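Local coordinates for putative HMP/thiamine permease protein YkoE (Bacillus subtilis, PDB 5EDL), which serves as the substrate-binding S component of an ECF-type vitamin transporter, binding thiamine in the membrane and probably helping to carry it across, at residues A[51-65]-A[95-109]. Numbering follows the deposited sequence.
Sequences SVIAAYMIRKPGAAL and LGAEAVFLATRWKAY. With MPG ([(Z)-octadec-9-enyl] (2R)-2,3-bis(oxidanyl)propanoate), chain C.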
# COMPACT_ATOMS: atom_id res chain seq x y z
N SER A 51 0.08 0.31 -2.86
CA SER A 51 -0.77 1.44 -3.19
C SER A 51 -0.07 2.75 -2.87
O SER A 51 -0.13 3.69 -3.65
CB SER A 51 -2.10 1.37 -2.44
OG SER A 51 -2.94 0.39 -3.01
N VAL A 52 0.58 2.81 -1.72
CA VAL A 52 1.22 4.03 -1.29
C VAL A 52 2.44 4.32 -2.17
O VAL A 52 2.64 5.45 -2.59
CB VAL A 52 1.62 3.95 0.20
CG1 VAL A 52 2.60 5.07 0.57
CG2 VAL A 52 0.37 4.00 1.08
N ILE A 53 3.22 3.29 -2.46
CA ILE A 53 4.43 3.41 -3.28
C ILE A 53 4.09 3.95 -4.67
O ILE A 53 4.63 4.96 -5.10
CB ILE A 53 5.17 2.04 -3.40
CG1 ILE A 53 5.72 1.62 -2.01
CG2 ILE A 53 6.27 2.10 -4.49
CD1 ILE A 53 6.34 0.23 -1.95
N ALA A 54 3.15 3.29 -5.35
CA ALA A 54 2.78 3.70 -6.70
C ALA A 54 2.25 5.12 -6.74
O ALA A 54 2.60 5.88 -7.63
CB ALA A 54 1.77 2.74 -7.30
N ALA A 55 1.39 5.48 -5.78
CA ALA A 55 0.79 6.82 -5.77
C ALA A 55 1.85 7.89 -5.48
O ALA A 55 1.94 8.90 -6.17
CB ALA A 55 -0.33 6.91 -4.75
N TYR A 56 2.64 7.65 -4.44
CA TYR A 56 3.67 8.60 -4.02
C TYR A 56 4.73 8.78 -5.12
O TYR A 56 5.22 9.89 -5.35
CB TYR A 56 4.28 8.13 -2.70
CG TYR A 56 5.39 8.98 -2.10
CD1 TYR A 56 5.14 10.25 -1.61
CD2 TYR A 56 6.67 8.48 -2.00
CE1 TYR A 56 6.16 11.02 -1.05
CE2 TYR A 56 7.69 9.22 -1.44
CZ TYR A 56 7.44 10.49 -0.98
OH TYR A 56 8.47 11.19 -0.42
N MET A 57 5.06 7.71 -5.84
CA MET A 57 6.05 7.78 -6.91
C MET A 57 5.50 8.48 -8.15
O MET A 57 6.17 9.33 -8.73
CB MET A 57 6.54 6.39 -7.32
CG MET A 57 7.50 5.72 -6.35
SD MET A 57 8.09 4.16 -7.07
CE MET A 57 7.74 4.49 -8.81
N ILE A 58 4.30 8.09 -8.57
CA ILE A 58 3.79 8.46 -9.88
C ILE A 58 2.87 9.67 -9.82
O ILE A 58 2.91 10.53 -10.70
CB ILE A 58 3.06 7.27 -10.54
CG1 ILE A 58 4.05 6.14 -10.79
CG2 ILE A 58 2.35 7.71 -11.81
CD1 ILE A 58 3.42 4.83 -11.23
N ARG A 59 2.06 9.73 -8.77
CA ARG A 59 1.25 10.90 -8.44
C ARG A 59 0.21 11.22 -9.51
O ARG A 59 -0.02 12.37 -9.83
CB ARG A 59 2.17 12.11 -8.18
CG ARG A 59 3.17 11.84 -7.05
CD ARG A 59 3.93 13.06 -6.54
NE ARG A 59 4.73 12.68 -5.38
CZ ARG A 59 5.49 13.49 -4.67
NH1 ARG A 59 5.60 14.77 -4.99
NH2 ARG A 59 6.16 13.01 -3.63
N LYS A 60 -0.43 10.18 -10.04
CA LYS A 60 -1.50 10.34 -11.00
C LYS A 60 -2.68 9.45 -10.60
O LYS A 60 -2.50 8.47 -9.88
CB LYS A 60 -1.00 10.02 -12.41
CG LYS A 60 0.13 10.94 -12.86
CD LYS A 60 0.57 10.70 -14.29
CE LYS A 60 1.63 11.74 -14.70
NZ LYS A 60 2.22 11.44 -16.03
N PRO A 61 -3.89 9.82 -11.03
CA PRO A 61 -5.09 9.12 -10.57
C PRO A 61 -5.08 7.65 -10.97
O PRO A 61 -4.67 7.31 -12.07
CB PRO A 61 -6.23 9.88 -11.26
CG PRO A 61 -5.64 11.24 -11.61
CD PRO A 61 -4.20 10.96 -11.91
N GLY A 62 -5.52 6.80 -10.06
CA GLY A 62 -5.60 5.38 -10.33
C GLY A 62 -4.39 4.58 -9.92
O GLY A 62 -4.43 3.35 -9.96
N ALA A 63 -3.30 5.25 -9.53
CA ALA A 63 -2.07 4.53 -9.17
C ALA A 63 -2.28 3.58 -8.00
O ALA A 63 -1.85 2.43 -8.05
CB ALA A 63 -0.95 5.52 -8.83
N ALA A 64 -2.94 4.07 -6.96
CA ALA A 64 -3.11 3.29 -5.73
C ALA A 64 -3.99 2.09 -6.02
O ALA A 64 -3.74 1.01 -5.51
CB ALA A 64 -3.72 4.14 -4.62
N LEU A 65 -5.01 2.30 -6.84
CA LEU A 65 -6.00 1.25 -7.11
C LEU A 65 -5.41 0.17 -8.00
O LEU A 65 -5.47 -1.01 -7.68
CB LEU A 65 -7.25 1.84 -7.76
CG LEU A 65 -8.26 0.83 -8.31
CD1 LEU A 65 -8.71 -0.11 -7.18
CD2 LEU A 65 -9.46 1.55 -8.93
N LEU A 95 -9.20 0.47 -3.60
CA LEU A 95 -10.25 1.49 -3.60
C LEU A 95 -10.20 2.33 -2.34
O LEU A 95 -10.41 3.55 -2.38
CB LEU A 95 -11.64 0.84 -3.71
CG LEU A 95 -11.97 0.15 -5.04
CD1 LEU A 95 -13.24 -0.69 -4.91
CD2 LEU A 95 -12.11 1.16 -6.18
N GLY A 96 -9.94 1.67 -1.21
CA GLY A 96 -9.78 2.36 0.06
C GLY A 96 -8.63 3.37 0.07
O GLY A 96 -8.78 4.49 0.58
N ALA A 97 -7.49 2.97 -0.49
CA ALA A 97 -6.35 3.88 -0.62
C ALA A 97 -6.62 4.98 -1.66
O ALA A 97 -6.36 6.15 -1.42
CB ALA A 97 -5.10 3.11 -0.98
N GLU A 98 -7.14 4.58 -2.81
CA GLU A 98 -7.43 5.51 -3.89
C GLU A 98 -8.41 6.60 -3.44
O GLU A 98 -8.30 7.73 -3.88
CB GLU A 98 -7.99 4.76 -5.10
CG GLU A 98 -8.09 5.61 -6.37
CD GLU A 98 -6.72 5.87 -7.01
OE1 GLU A 98 -5.94 4.92 -7.19
OE2 GLU A 98 -6.44 7.04 -7.32
N ALA A 99 -9.37 6.24 -2.59
CA ALA A 99 -10.36 7.21 -2.13
C ALA A 99 -9.71 8.41 -1.42
O ALA A 99 -10.19 9.54 -1.52
CB ALA A 99 -11.37 6.53 -1.20
N VAL A 100 -8.62 8.17 -0.71
CA VAL A 100 -7.91 9.24 -0.00
C VAL A 100 -7.17 10.15 -1.00
O VAL A 100 -7.10 11.37 -0.82
CB VAL A 100 -6.94 8.65 1.04
CG1 VAL A 100 -5.90 9.68 1.49
CG2 VAL A 100 -7.71 8.09 2.24
N PHE A 101 -6.62 9.56 -2.07
CA PHE A 101 -5.94 10.38 -3.08
C PHE A 101 -6.98 11.11 -3.91
O PHE A 101 -6.77 12.25 -4.29
CB PHE A 101 -5.00 9.53 -3.95
CG PHE A 101 -3.84 8.98 -3.17
CD1 PHE A 101 -2.83 9.82 -2.71
CD2 PHE A 101 -3.77 7.63 -2.86
CE1 PHE A 101 -1.77 9.33 -1.98
CE2 PHE A 101 -2.70 7.12 -2.13
CZ PHE A 101 -1.71 7.97 -1.68
N LEU A 102 -8.11 10.45 -4.17
CA LEU A 102 -9.24 11.13 -4.79
C LEU A 102 -9.67 12.35 -3.95
O LEU A 102 -9.83 13.45 -4.47
CB LEU A 102 -10.43 10.17 -4.98
CG LEU A 102 -11.82 10.74 -5.27
CD1 LEU A 102 -11.86 11.50 -6.60
CD2 LEU A 102 -12.88 9.64 -5.26
N ALA A 103 -9.82 12.14 -2.65
CA ALA A 103 -10.31 13.18 -1.76
C ALA A 103 -9.38 14.41 -1.76
O ALA A 103 -9.82 15.53 -1.53
CB ALA A 103 -10.46 12.64 -0.36
N THR A 104 -8.09 14.18 -2.01
CA THR A 104 -7.10 15.26 -2.01
C THR A 104 -6.65 15.58 -3.44
O THR A 104 -5.58 16.17 -3.65
CB THR A 104 -5.88 14.89 -1.13
OG1 THR A 104 -5.34 13.64 -1.56
CG2 THR A 104 -6.28 14.79 0.35
N ARG A 105 -7.44 15.12 -4.42
CA ARG A 105 -7.31 15.49 -5.83
C ARG A 105 -5.98 15.08 -6.45
O ARG A 105 -5.52 15.72 -7.41
CB ARG A 105 -7.51 17.01 -5.99
CG ARG A 105 -8.94 17.47 -5.70
CD ARG A 105 -9.02 18.99 -5.54
NE ARG A 105 -8.59 19.69 -6.75
CZ ARG A 105 -8.13 20.94 -6.78
NH1 ARG A 105 -8.02 21.65 -5.66
NH2 ARG A 105 -7.77 21.48 -7.93
N TRP A 106 -5.38 14.03 -5.91
CA TRP A 106 -4.12 13.50 -6.39
C TRP A 106 -3.03 14.57 -6.42
O TRP A 106 -2.07 14.46 -7.19
CB TRP A 106 -4.30 12.87 -7.78
CG TRP A 106 -5.34 11.78 -7.79
CD1 TRP A 106 -5.18 10.47 -7.38
CD2 TRP A 106 -6.70 11.90 -8.22
NE1 TRP A 106 -6.35 9.80 -7.52
CE2 TRP A 106 -7.30 10.64 -8.03
CE3 TRP A 106 -7.47 12.95 -8.74
CZ2 TRP A 106 -8.64 10.39 -8.36
CZ3 TRP A 106 -8.79 12.70 -9.06
CH2 TRP A 106 -9.36 11.43 -8.87
N LYS A 107 -3.16 15.57 -5.56
CA LYS A 107 -2.19 16.66 -5.46
C LYS A 107 -1.44 16.70 -4.12
O LYS A 107 -0.62 17.58 -3.91
CB LYS A 107 -2.88 18.02 -5.64
CG LYS A 107 -3.42 18.29 -7.03
CD LYS A 107 -4.31 19.53 -7.02
CE LYS A 107 -3.60 20.71 -6.38
NZ LYS A 107 -4.41 21.97 -6.44
N ALA A 108 -1.75 15.78 -3.22
CA ALA A 108 -1.17 15.80 -1.87
C ALA A 108 -0.45 14.49 -1.52
O ALA A 108 -1.07 13.42 -1.49
CB ALA A 108 -2.24 16.09 -0.84
N TYR A 109 0.84 14.58 -1.23
CA TYR A 109 1.61 13.38 -0.96
C TYR A 109 2.47 13.50 0.30
O TYR A 109 3.43 12.77 0.48
CB TYR A 109 2.44 13.02 -2.20
CG TYR A 109 1.53 12.72 -3.36
CD1 TYR A 109 0.95 11.47 -3.51
CD2 TYR A 109 1.17 13.72 -4.26
CE1 TYR A 109 0.09 11.20 -4.54
CE2 TYR A 109 0.29 13.47 -5.29
CZ TYR A 109 -0.24 12.20 -5.43
OH TYR A 109 -1.11 11.93 -6.46
C2 MPG C . -14.63 5.00 -2.51
C3 MPG C . -14.09 6.17 -3.31
C4 MPG C . -12.94 5.70 -4.18
C5 MPG C . -13.48 4.92 -5.35
C6 MPG C . -12.94 5.49 -6.63
C7 MPG C . -11.49 5.11 -6.77
C8 MPG C . -11.06 5.25 -8.21
C9 MPG C . -10.68 6.68 -8.48
C10 MPG C . -10.08 7.07 -9.63
C11 MPG C . -9.75 6.10 -10.74
C12 MPG C . -10.32 6.64 -12.03
C13 MPG C . -9.61 7.91 -12.43
C14 MPG C . -10.48 9.13 -12.23
C15 MPG C . -10.20 10.16 -13.30
C16 MPG C . -10.03 11.52 -12.66
C17 MPG C . -9.57 12.52 -13.70
C18 MPG C . -8.80 13.62 -13.00
O1 MPG C . -15.44 5.43 -0.32
C1 MPG C . -15.80 5.45 -1.68
O HOH W 1 -1.95 9.18 -7.10
O HOH W 2 -3.65 6.99 -6.68
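Glu-98, on helix 85-103, accepts the backbone N-H groups of Gly-62 and Leu-65 at the amino end of helix 63-77. Its CB faces CB of Leu-65 on one side and the lipid chain on another. CG, set anti to the backbone N (chi1 -169°), lies 3.5 Å from MPG C7; the bend at chi2 then turns the carboxylate from the lipid to the backbone. There OE1 takes the N-H of Leu-65 nearly along its C-O axis, with N and OE1 2.8 Å apart. OE2 takes two protein N-H groups and a water: Gly-62 N, 2.9 Å away, comes from above the carboxylate plane, whereas Trp-106 NE1, 2.8 Å away, makes a fairly straight bond (N-H...O 162°). The water joins OE2 to Ala-64 N. Such donors, at a helix start, would probably stabilise the carboxylate as an anion.

Pro-61 CA sits 3.5 Å from the centroid of the five-membered ring of Trp-106, close to its normal, while Phe-101 O and Leu-102 CA lie over the rim of the opposite face. Were Trp-106 an alanine, OE2 would probably lose its indole donor and a gap open beside Pro-61.

Further along, Arg-59 CG makes a CH-pi contact over the centre of the Tyr-109 ring, 3.7 Å from its centroid; farther out the guanidinium, within 3° of parallel to the ring, passes over Tyr-109 CB. Glu-183 forms a salt bridge with that arginine. Ala-55 CB similarly packs over the face of Phe-101, 3.7 Å from its centroid.

The arrangement is that of a buried carboxylate receiving the N-H groups of Gly-62, at the N-cap, and of Leu-65, joining two helices of a lipid-facing transmembrane bundle.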